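Local coordinates for neurogenic locus protein delta (PDB 7ALK) that acts as a ligand for the Notch receptor and is required for the correct separation of neural and epidermal cell lineages, here as its C2-DSL-EGF1 portion, at residues Val132-Glu137 with Tyr156-Thr161; Gly2-Arg7 with Ile92-Ser97. All coordinates share one frame; numbering follows the deposited sequence.

How the interactions relate
Interactions 1 and 2 illustrate how a C2-like sandwich is built in two directions: 2-7 with 92-97 pairs strands edge to edge within one sheet, whereas 132-137 with 156-161 packs side chains between the two sheets. Their centres lie about 10 Å apart, and strands 3-12 and 153-161, neighbours in the same sheet, join them. Asp157 OD2 forms a salt bridge with Arg7 NH2 at 2.9 Å, and Thr161 O probably accepts a hydrogen bond from Ser3 N, also at 2.9 Å. On the core side, Val160 CG2 packs 3.4 Å from Phe4 CD2. A sugar of a glycan attached to the protein borders interaction 1, beside Val132, Gln134 and Tyr156.

Interaction 1: residues Val132-Glu137 with Tyr156-Thr161; sequences VQQVLE and YDFRVT. With NAG (2-acetamido-2-deoxy-beta-D-glucopyranose), chain D.
Leu136 reaches across to Phe158 and Val160 in a contact made of side chains, as is usual between the facing sheets of a beta sandwich. Its CD2 methyl supplies both apolar meetings, lying 3.6 Å from Phe158 CD2 at the edge of the ring and equally near Val160 CG2. With CG anti to the backbone N (chi1 -175°), the isobutyl group extends toward the opposing strand. Farther along, Val132 CG2 approaches Tyr156 OH to 3.2 Å, the two side chains running past one another in opposite senses.

Gln134 brings an amide to the Phe158 ring. Its OE1 comes in the plane of that ring, 3.7 Å from Phe158 CE2, with amide and ring planes 82° apart; the same oxygen accepts a hydrogen bond from Lys143 NZ. A leucine in place of this glutamine lacks the amide, and Lys143 would probably lose this hydrogen-bond acceptor beside the Phe158 edge.

The sugar touches the same end: Gln134 NE2 lies 3.5 Å from NAG C6, and Val132 CG1 is 3.7 Å from NAG O6. These are plain flanking contacts of a protein-linked glycan.

Around them, Phe104 of strand 103-113 packs on Val132, Gln134 and Leu136, while Phe4 of strand 3-12 meets Leu136 and Phe158. Strand 143-148 adds Lys143 beside Phe158, placing the contact between strand 124-135 with the loop that follows it and strand 153-161, in different sheets.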
ATOM      1  N   VAL A 132      -4.307 -15.973  -0.397  1.00 26.18           N
ATOM      2  CA  VAL A 132      -3.927 -15.370  -1.671  1.00 26.05           C
ATOM      3  C   VAL A 132      -2.407 -15.415  -1.765  1.00 25.89           C
ATOM      4  O   VAL A 132      -1.714 -14.723  -1.008  1.00 25.79           O
ATOM      5  CB  VAL A 132      -4.440 -13.930  -1.812  1.00 26.24           C
ATOM      6  CG1 VAL A 132      -4.118 -13.388  -3.196  1.00 30.62           C
ATOM      7  CG2 VAL A 132      -5.933 -13.872  -1.550  1.00 27.44           C
ATOM      8  N   GLN A 133      -1.890 -16.218  -2.693  1.00 25.74           N
ATOM      9  CA  GLN A 133      -0.449 -16.417  -2.853  1.00 30.63           C
ATOM     10  C   GLN A 133      -0.141 -16.358  -4.347  1.00 27.22           C
ATOM     11  O   GLN A 133      -0.417 -17.314  -5.077  1.00 26.54           O
ATOM     12  CB  GLN A 133      -0.018 -17.746  -2.240  1.00 26.71           C
ATOM     13  CG  GLN A 133       1.427 -18.129  -2.498  1.00 31.48           C
ATOM     14  CD  GLN A 133       1.937 -19.182  -1.529  1.00 39.05           C
ATOM     15  OE1 GLN A 133       1.668 -19.123  -0.329  1.00 41.97           O
ATOM     16  NE2 GLN A 133       2.679 -20.154  -2.048  1.00 39.84           N
ATOM     17  N   GLN A 134       0.429 -15.242  -4.797  1.00 29.19           N
ATOM     18  CA  GLN A 134       0.631 -15.014  -6.224  1.00 29.37           C
ATOM     19  C   GLN A 134       1.784 -14.034  -6.422  1.00 25.28           C
ATOM     20  O   GLN A 134       2.372 -13.529  -5.461  1.00 23.37           O
ATOM     21  CB  GLN A 134      -0.655 -14.503  -6.878  1.00 25.74           C
ATOM     22  CG  GLN A 134      -1.053 -13.105  -6.437  1.00 30.98           C
ATOM     23  CD  GLN A 134      -2.224 -12.553  -7.224  1.00 38.83           C
ATOM     24  OE1 GLN A 134      -2.151 -11.458  -7.781  1.00 36.81           O
ATOM     25  NE2 GLN A 134      -3.318 -13.309  -7.268  1.00 28.07           N
ATOM     26  N   VAL A 135       2.100 -13.773  -7.689  1.00 25.00           N
ATOM     27  CA  VAL A 135       3.190 -12.885  -8.082  1.00 23.84           C
ATOM     28  C   VAL A 135       2.607 -11.501  -8.339  1.00 22.84           C
ATOM     29  O   VAL A 135       1.728 -11.339  -9.194  1.00 27.57           O
ATOM     30  CB  VAL A 135       3.919 -13.412  -9.328  1.00 23.59           C
ATOM     31  CG1 VAL A 135       5.082 -12.503  -9.695  1.00 27.93           C
ATOM     32  CG2 VAL A 135       4.395 -14.840  -9.106  1.00 23.87           C
ATOM     33  N   LEU A 136       3.101 -10.500  -7.614  1.00 22.56           N
ATOM     34  CA  LEU A 136       2.578  -9.143  -7.689  1.00 28.14           C
ATOM     35  C   LEU A 136       3.691  -8.171  -8.055  1.00 24.54           C
ATOM     36  O   LEU A 136       4.778  -8.212  -7.469  1.00 21.46           O
ATOM     37  CB  LEU A 136       1.925  -8.735  -6.364  1.00 26.09           C
ATOM     38  CG  LEU A 136       1.221  -7.377  -6.329  1.00 23.16           C
ATOM     39  CD1 LEU A 136       0.352  -7.190  -7.559  1.00 25.94           C
ATOM     40  CD2 LEU A 136       0.383  -7.257  -5.071  1.00 24.39           C
ATOM     41  N   GLU A 137       3.409  -7.299  -9.013  1.00 22.46           N
ATOM     42  CA  GLU A 137       4.355  -6.307  -9.500  1.00 23.16           C
ATOM     43  C   GLU A 137       4.030  -4.934  -8.921  1.00 26.56           C
ATOM     44  O   GLU A 137       2.893  -4.649  -8.533  1.00 25.72           O
ATOM     45  CB  GLU A 137       4.338  -6.251 -11.032  1.00 24.45           C
ATOM     46  CG  GLU A 137       2.958  -6.009 -11.650  1.00 37.68           C
ATOM     47  CD  GLU A 137       2.066  -7.243 -11.637  1.00 32.70           C
ATOM     48  OE1 GLU A 137       2.566  -8.340 -11.311  1.00 31.59           O
ATOM     49  OE2 GLU A 137       0.862  -7.113 -11.946  1.00 24.52           O
ATOM     50  N   TYR A 156     -12.093  -7.226  -1.727  1.00 30.19           N
ATOM     51  CA  TYR A 156     -10.913  -6.487  -1.302  1.00 26.05           C
ATOM     52  C   TYR A 156     -10.100  -6.069  -2.519  1.00 27.35           C
ATOM     53  O   TYR A 156     -10.224  -6.642  -3.604  1.00 29.20           O
ATOM     54  CB  TYR A 156     -10.038  -7.322  -0.358  1.00 23.38           C
ATOM     55  CG  TYR A 156      -9.626  -8.654  -0.946  1.00 31.46           C
ATOM     56  CD1 TYR A 156     -10.478  -9.750  -0.903  1.00 33.25           C
ATOM     57  CD2 TYR A 156      -8.389  -8.810  -1.561  1.00 30.98           C
ATOM     58  CE1 TYR A 156     -10.108 -10.965  -1.447  1.00 34.02           C
ATOM     59  CE2 TYR A 156      -8.010 -10.021  -2.107  1.00 30.28           C
ATOM     60  CZ  TYR A 156      -8.873 -11.095  -2.047  1.00 32.60           C
ATOM     61  OH  TYR A 156      -8.504 -12.303  -2.590  1.00 41.69           O
ATOM     62  N   ASP A 157      -9.260  -5.056  -2.316  1.00 26.68           N
ATOM     63  CA  ASP A 157      -8.263  -4.631  -3.286  1.00 27.52           C
ATOM     64  C   ASP A 157      -6.881  -4.711  -2.649  1.00 26.87           C
ATOM     65  O   ASP A 157      -6.729  -4.513  -1.440  1.00 28.56           O
ATOM     66  CB  ASP A 157      -8.516  -3.197  -3.779  1.00 27.96           C
ATOM     67  CG  ASP A 157      -9.933  -2.986  -4.271  1.00 30.28           C
ATOM     68  OD1 ASP A 157     -10.596  -3.977  -4.639  1.00 33.28           O
ATOM     69  OD2 ASP A 157     -10.385  -1.821  -4.292  1.00 29.26           O
ATOM     70  N   PHE A 158      -5.873  -5.002  -3.468  1.00 27.76           N
ATOM     71  CA  PHE A 158      -4.509  -5.115  -2.968  1.00 27.41           C
ATOM     72  C   PHE A 158      -3.538  -4.615  -4.027  1.00 26.54           C
ATOM     73  O   PHE A 158      -3.770  -4.777  -5.228  1.00 24.71           O
ATOM     74  CB  PHE A 158      -4.164  -6.556  -2.571  1.00 23.70           C
ATOM     75  CG  PHE A 158      -4.268  -7.544  -3.702  1.00 25.95           C
ATOM     76  CD1 PHE A 158      -5.487  -8.104  -4.044  1.00 30.26           C
ATOM     77  CD2 PHE A 158      -3.141  -7.917  -4.418  1.00 21.30           C
ATOM     78  CE1 PHE A 158      -5.582  -9.013  -5.082  1.00 31.31           C
ATOM     79  CE2 PHE A 158      -3.230  -8.827  -5.455  1.00 22.03           C
ATOM     80  CZ  PHE A 158      -4.451  -9.375  -5.788  1.00 24.46           C
ATOM     81  N   ARG A 159      -2.444  -4.008  -3.568  1.00 21.89           N
ATOM     82  CA  ARG A 159      -1.413  -3.505  -4.464  1.00 23.15           C
ATOM     83  C   ARG A 159      -0.148  -3.233  -3.664  1.00 21.97           C
ATOM     84  O   ARG A 159      -0.157  -3.219  -2.431  1.00 16.23           O
ATOM     85  CB  ARG A 159      -1.864  -2.232  -5.186  1.00 21.31           C
ATOM     86  CG  ARG A 159      -1.884  -1.005  -4.292  1.00 22.43           C
ATOM     87  CD  ARG A 159      -2.291   0.236  -5.060  1.00 23.31           C
ATOM     88  NE  ARG A 159      -2.228   1.429  -4.225  1.00 22.76           N
ATOM     89  CZ  ARG A 159      -2.615   2.636  -4.614  1.00 25.10           C
ATOM     90  NH1 ARG A 159      -3.096   2.850  -5.827  1.00 28.99           N
ATOM     91  NH2 ARG A 159      -2.513   3.655  -3.765  1.00 26.84           N
ATOM     92  N   VAL A 160       0.947  -3.017  -4.391  1.00 24.38           N
ATOM     93  CA  VAL A 160       2.216  -2.576  -3.824  1.00 21.70           C
ATOM     94  C   VAL A 160       2.634  -1.305  -4.546  1.00 22.96           C
ATOM     95  O   VAL A 160       2.657  -1.269  -5.781  1.00 23.24           O
ATOM     96  CB  VAL A 160       3.314  -3.649  -3.949  1.00 17.71           C
ATOM     97  CG1 VAL A 160       4.501  -3.295  -3.061  1.00 16.93           C
ATOM     98  CG2 VAL A 160       2.772  -5.014  -3.598  1.00 20.73           C
ATOM     99  N   THR A 161       2.959  -0.267  -3.779  1.00 23.35           N
ATOM    100  CA  THR A 161       3.399   1.004  -4.330  1.00 22.05           C
ATOM    101  C   THR A 161       4.632   1.482  -3.580  1.00 20.09           C
ATOM    102  O   THR A 161       4.780   1.238  -2.380  1.00 18.68           O
ATOM    103  CB  THR A 161       2.297   2.074  -4.249  1.00 22.14           C
ATOM    104  OG1 THR A 161       1.825   2.176  -2.900  1.00 22.82           O
ATOM    105  CG2 THR A 161       1.136   1.719  -5.167  1.00 23.14           C
TER
HETATM  106  C1  NAG D 302      -9.517 -13.788  -8.058  1.00 66.41           C
HETATM  107  C2  NAG D 302      -9.012 -13.715  -9.497  1.00 75.62           C
HETATM  108  C3  NAG D 302      -8.538 -15.082  -9.951  1.00 78.91           C
HETATM  109  C4  NAG D 302      -7.306 -15.478  -9.153  1.00 74.24           C
HETATM  110  C5  NAG D 302      -7.568 -15.343  -7.653  1.00 69.25           C
HETATM  111  C6  NAG D 302      -6.677 -14.327  -6.975  1.00 69.73           C
HETATM  112  C7  NAG D 302     -10.182 -11.904 -10.669  1.00 80.61           C
HETATM  113  C8  NAG D 302     -11.298 -11.549 -11.605  1.00 77.17           C
HETATM  114  N2  NAG D 302     -10.041 -13.204 -10.388  1.00 81.09           N
HETATM  115  O3  NAG D 302      -8.233 -15.046 -11.340  1.00 76.91           O
HETATM  116  O4  NAG D 302      -6.947 -16.822  -9.451  1.00 72.13           O
HETATM  117  O5  NAG D 302      -8.933 -14.969  -7.373  1.00 73.23           O
HETATM  118  O6  NAG D 302      -6.855 -14.342  -5.567  1.00 67.39           O
HETATM  119  O7  NAG D 302      -9.442 -11.053 -10.187  1.00 69.66           O

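Interaction 2: residues Gly2-Arg7 with Ile92-Ser97; sequences GSFELR and IQFPFS
Phe4 and Phe94 exchange a reciprocal pair of backbone hydrogen bonds, Phe4 N to Phe94 O at 3.0 Å and Phe94 N to Phe4 O at 2.8 Å. Leu6 and Ile92 repeat the pattern, Leu6 N to Ile92 O and Ile92 N to Leu6 O both measuring 2.9 Å. Between and beyond these hydrogen-bonded pairs lie the non-hydrogen-bonded pairs Glu5-Gln93 and Ser3-Pro95, giving a regular antiparallel register; a CA-H...O contact from Glu5 CA to Ile92 O supplements it.

On the face carrying Glu5, its extended side chain runs alongside that of Gln93. Glu5 OE2 comes within 2.9 Å of Gln93 NE2, the carboxylate and amide planes 47° apart, while OE1 is engaged in a salt bridge with Arg159 NE on strand 153-161. Nearby, Ser3 OG donates a hydrogen bond to Gly2 O and packs 3.5 Å from Pro95 CB.

The other face is apolar. The Phe4 and Phe94 side chains project together from it, their CD1 atoms 4.0 Å apart; Leu47 of strand 40-48 touches both rings and Val45 touches Phe94. Past the paired strands, the Phe96 ring turns back (chi1 49°) and lays one face against Gly2 C, at 3.6 Å.

Chemically, the two strands are held by a backbone ladder whose faces differ: aromatic and aliphatic groups turn into the sandwich core, while the outer face bears Glu5, Gln93 and Ser3, and the Glu5-Arg159 pair ties strand 3-12 to its neighbour 153-161.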
ATOM      1  N   GLY A   2       8.487   1.572  -0.336  1.00 19.73           N
ATOM      2  CA  GLY A   2       7.338   0.768  -0.704  1.00 20.44           C
ATOM      3  C   GLY A   2       6.482   0.281   0.450  1.00 21.05           C
ATOM      4  O   GLY A   2       6.891   0.339   1.613  1.00 22.37           O
ATOM      5  N   SER A   3       5.284  -0.203   0.128  1.00 20.01           N
ATOM      6  CA  SER A   3       4.355  -0.732   1.119  1.00 17.35           C
ATOM      7  C   SER A   3       3.276  -1.534   0.405  1.00 18.20           C
ATOM      8  O   SER A   3       2.867  -1.194  -0.709  1.00 21.63           O
ATOM      9  CB  SER A   3       3.716   0.385   1.957  1.00 19.85           C
ATOM     10  OG  SER A   3       4.686   1.063   2.733  1.00 27.99           O
ATOM     11  N   PHE A   4       2.826  -2.601   1.058  1.00 15.79           N
ATOM     12  CA  PHE A   4       1.751  -3.446   0.551  1.00 15.02           C
ATOM     13  C   PHE A   4       0.452  -3.016   1.219  1.00 17.40           C
ATOM     14  O   PHE A   4       0.320  -3.114   2.443  1.00 15.90           O
ATOM     15  CB  PHE A   4       2.038  -4.925   0.823  1.00 17.53           C
ATOM     16  CG  PHE A   4       0.999  -5.870   0.270  1.00 17.66           C
ATOM     17  CD1 PHE A   4      -0.169  -6.133   0.967  1.00 17.86           C
ATOM     18  CD2 PHE A   4       1.204  -6.513  -0.937  1.00 19.06           C
ATOM     19  CE1 PHE A   4      -1.117  -7.002   0.458  1.00 19.97           C
ATOM     20  CE2 PHE A   4       0.259  -7.384  -1.450  1.00 16.40           C
ATOM     21  CZ  PHE A   4      -0.902  -7.628  -0.750  1.00 16.75           C
ATOM     22  N   GLU A   5      -0.499  -2.540   0.419  1.00 18.71           N
ATOM     23  CA  GLU A   5      -1.781  -2.058   0.916  1.00 18.08           C
ATOM     24  C   GLU A   5      -2.878  -3.053   0.568  1.00 22.76           C
ATOM     25  O   GLU A   5      -3.032  -3.433  -0.598  1.00 28.01           O
ATOM     26  CB  GLU A   5      -2.121  -0.686   0.329  1.00 20.45           C
ATOM     27  CG  GLU A   5      -1.255   0.450   0.843  1.00 27.36           C
ATOM     28  CD  GLU A   5      -1.467   1.738   0.072  1.00 32.23           C
ATOM     29  OE1 GLU A   5      -1.822   1.667  -1.124  1.00 34.27           O
ATOM     30  OE2 GLU A   5      -1.283   2.823   0.664  1.00 30.62           O
ATOM     31  N   LEU A   6      -3.639  -3.468   1.579  1.00 19.61           N
ATOM     32  CA  LEU A   6      -4.818  -4.305   1.394  1.00 21.21           C
ATOM     33  C   LEU A   6      -6.030  -3.528   1.888  1.00 26.18           C
ATOM     34  O   LEU A   6      -6.133  -3.228   3.082  1.00 28.84           O
ATOM     35  CB  LEU A   6      -4.685  -5.633   2.141  1.00 21.27           C
ATOM     36  CG  LEU A   6      -5.968  -6.461   2.260  1.00 21.91           C
ATOM     37  CD1 LEU A   6      -6.517  -6.814   0.887  1.00 23.77           C
ATOM     38  CD2 LEU A   6      -5.728  -7.719   3.074  1.00 18.34           C
ATOM     39  N   ARG A   7      -6.939  -3.203   0.972  1.00 24.14           N
ATOM     40  CA  ARG A   7      -8.120  -2.402   1.281  1.00 25.97           C
ATOM     41  C   ARG A   7      -9.352  -3.296   1.229  1.00 24.80           C
ATOM     42  O   ARG A   7      -9.776  -3.716   0.149  1.00 28.62           O
ATOM     43  CB  ARG A   7      -8.256  -1.230   0.312  1.00 27.70           C
ATOM     44  CG  ARG A   7      -9.539  -0.433   0.493  1.00 30.87           C
ATOM     45  CD  ARG A   7      -9.566   0.790  -0.408  1.00 33.59           C
ATOM     46  NE  ARG A   7      -9.525   0.432  -1.820  1.00 29.87           N
ATOM     47  CZ  ARG A   7      -9.389   1.305  -2.808  1.00 29.59           C
ATOM     48  NH1 ARG A   7      -9.276   2.602  -2.574  1.00 37.66           N
ATOM     49  NH2 ARG A   7      -9.364   0.866  -4.064  1.00 28.45           N
ATOM     50  N   ILE A  92      -5.038  -1.255   4.914  1.00 24.56           N
ATOM     51  CA  ILE A  92      -4.029  -1.730   5.853  1.00 23.83           C
ATOM     52  C   ILE A  92      -2.689  -1.774   5.132  1.00 20.61           C
ATOM     53  O   ILE A  92      -2.593  -2.300   4.017  1.00 26.16           O
ATOM     54  CB  ILE A  92      -4.406  -3.113   6.408  1.00 16.58           C
ATOM     55  CG1 ILE A  92      -5.852  -3.112   6.903  1.00 17.03           C
ATOM     56  CG2 ILE A  92      -3.460  -3.516   7.526  1.00 15.40           C
ATOM     57  CD1 ILE A  92      -6.330  -4.458   7.397  1.00 17.85           C
ATOM     58  N   GLN A  93      -1.652  -1.229   5.762  1.00 18.29           N
ATOM     59  CA  GLN A  93      -0.347  -1.070   5.135  1.00 18.13           C
ATOM     60  C   GLN A  93       0.691  -1.939   5.829  1.00 19.72           C
ATOM     61  O   GLN A  93       0.860  -1.859   7.050  1.00 18.20           O
ATOM     62  CB  GLN A  93       0.099   0.392   5.163  1.00 25.70           C
ATOM     63  CG  GLN A  93      -0.754   1.320   4.319  1.00 31.91           C
ATOM     64  CD  GLN A  93      -0.123   2.685   4.142  1.00 37.05           C
ATOM     65  OE1 GLN A  93       0.965   2.949   4.656  1.00 36.11           O
ATOM     66  NE2 GLN A  93      -0.801   3.561   3.409  1.00 44.82           N
ATOM     67  N   PHE A  94       1.390  -2.759   5.042  1.00 22.39           N
ATOM     68  CA  PHE A  94       2.539  -3.528   5.512  1.00 18.22           C
ATOM     69  C   PHE A  94       3.794  -2.997   4.833  1.00 20.20           C
ATOM     70  O   PHE A  94       4.089  -3.379   3.689  1.00 20.27           O
ATOM     71  CB  PHE A  94       2.362  -5.021   5.219  1.00 16.93           C
ATOM     72  CG  PHE A  94       1.063  -5.591   5.710  1.00 19.58           C
ATOM     73  CD1 PHE A  94      -0.075  -5.550   4.921  1.00 16.81           C
ATOM     74  CD2 PHE A  94       0.984  -6.182   6.960  1.00 18.94           C
ATOM     75  CE1 PHE A  94      -1.269  -6.081   5.375  1.00 13.83           C
ATOM     76  CE2 PHE A  94      -0.204  -6.714   7.417  1.00 14.88           C
ATOM     77  CZ  PHE A  94      -1.332  -6.663   6.625  1.00 11.27           C
ATOM     78  N   PRO A  95       4.561  -2.125   5.479  1.00 18.93           N
ATOM     79  CA  PRO A  95       5.737  -1.548   4.827  1.00 21.61           C
ATOM     80  C   PRO A  95       6.928  -2.495   4.854  1.00 18.03           C
ATOM     81  O   PRO A  95       6.987  -3.453   5.626  1.00 17.59           O
ATOM     82  CB  PRO A  95       6.014  -0.294   5.662  1.00 19.36           C
ATOM     83  CG  PRO A  95       5.558  -0.674   7.030  1.00 15.70           C
ATOM     84  CD  PRO A  95       4.373  -1.599   6.843  1.00 19.52           C
ATOM     85  N   PHE A  96       7.890  -2.203   3.980  1.00 15.89           N
ATOM     86  CA  PHE A  96       9.139  -2.947   3.919  1.00 17.44           C
ATOM     87  C   PHE A  96      10.276  -1.981   3.618  1.00 19.63           C
ATOM     88  O   PHE A  96      10.057  -0.832   3.227  1.00 21.09           O
ATOM     89  CB  PHE A  96       9.079  -4.078   2.879  1.00 19.74           C
ATOM     90  CG  PHE A  96       8.556  -3.651   1.535  1.00 17.42           C
ATOM     91  CD1 PHE A  96       7.201  -3.706   1.253  1.00 19.06           C
ATOM     92  CD2 PHE A  96       9.422  -3.225   0.542  1.00 21.40           C
ATOM     93  CE1 PHE A  96       6.718  -3.323   0.014  1.00 18.14           C
ATOM     94  CE2 PHE A  96       8.945  -2.843  -0.700  1.00 21.01           C
ATOM     95  CZ  PHE A  96       7.592  -2.891  -0.963  1.00 18.22           C
ATOM     96  N   SER A  97      11.506  -2.456   3.820  1.00 22.18           N
ATOM     97  CA  SER A  97      12.701  -1.652   3.593  1.00 19.41           C
ATOM     98  C   SER A  97      13.666  -2.308   2.614  1.00 21.55           C
ATOM     99  O   SER A  97      14.793  -1.825   2.451  1.00 29.49           O
ATOM    100  CB  SER A  97      13.413  -1.370   4.920  1.00 23.06           C
ATOM    101  OG  SER A  97      12.565  -0.671   5.815  1.00 29.92           O
TER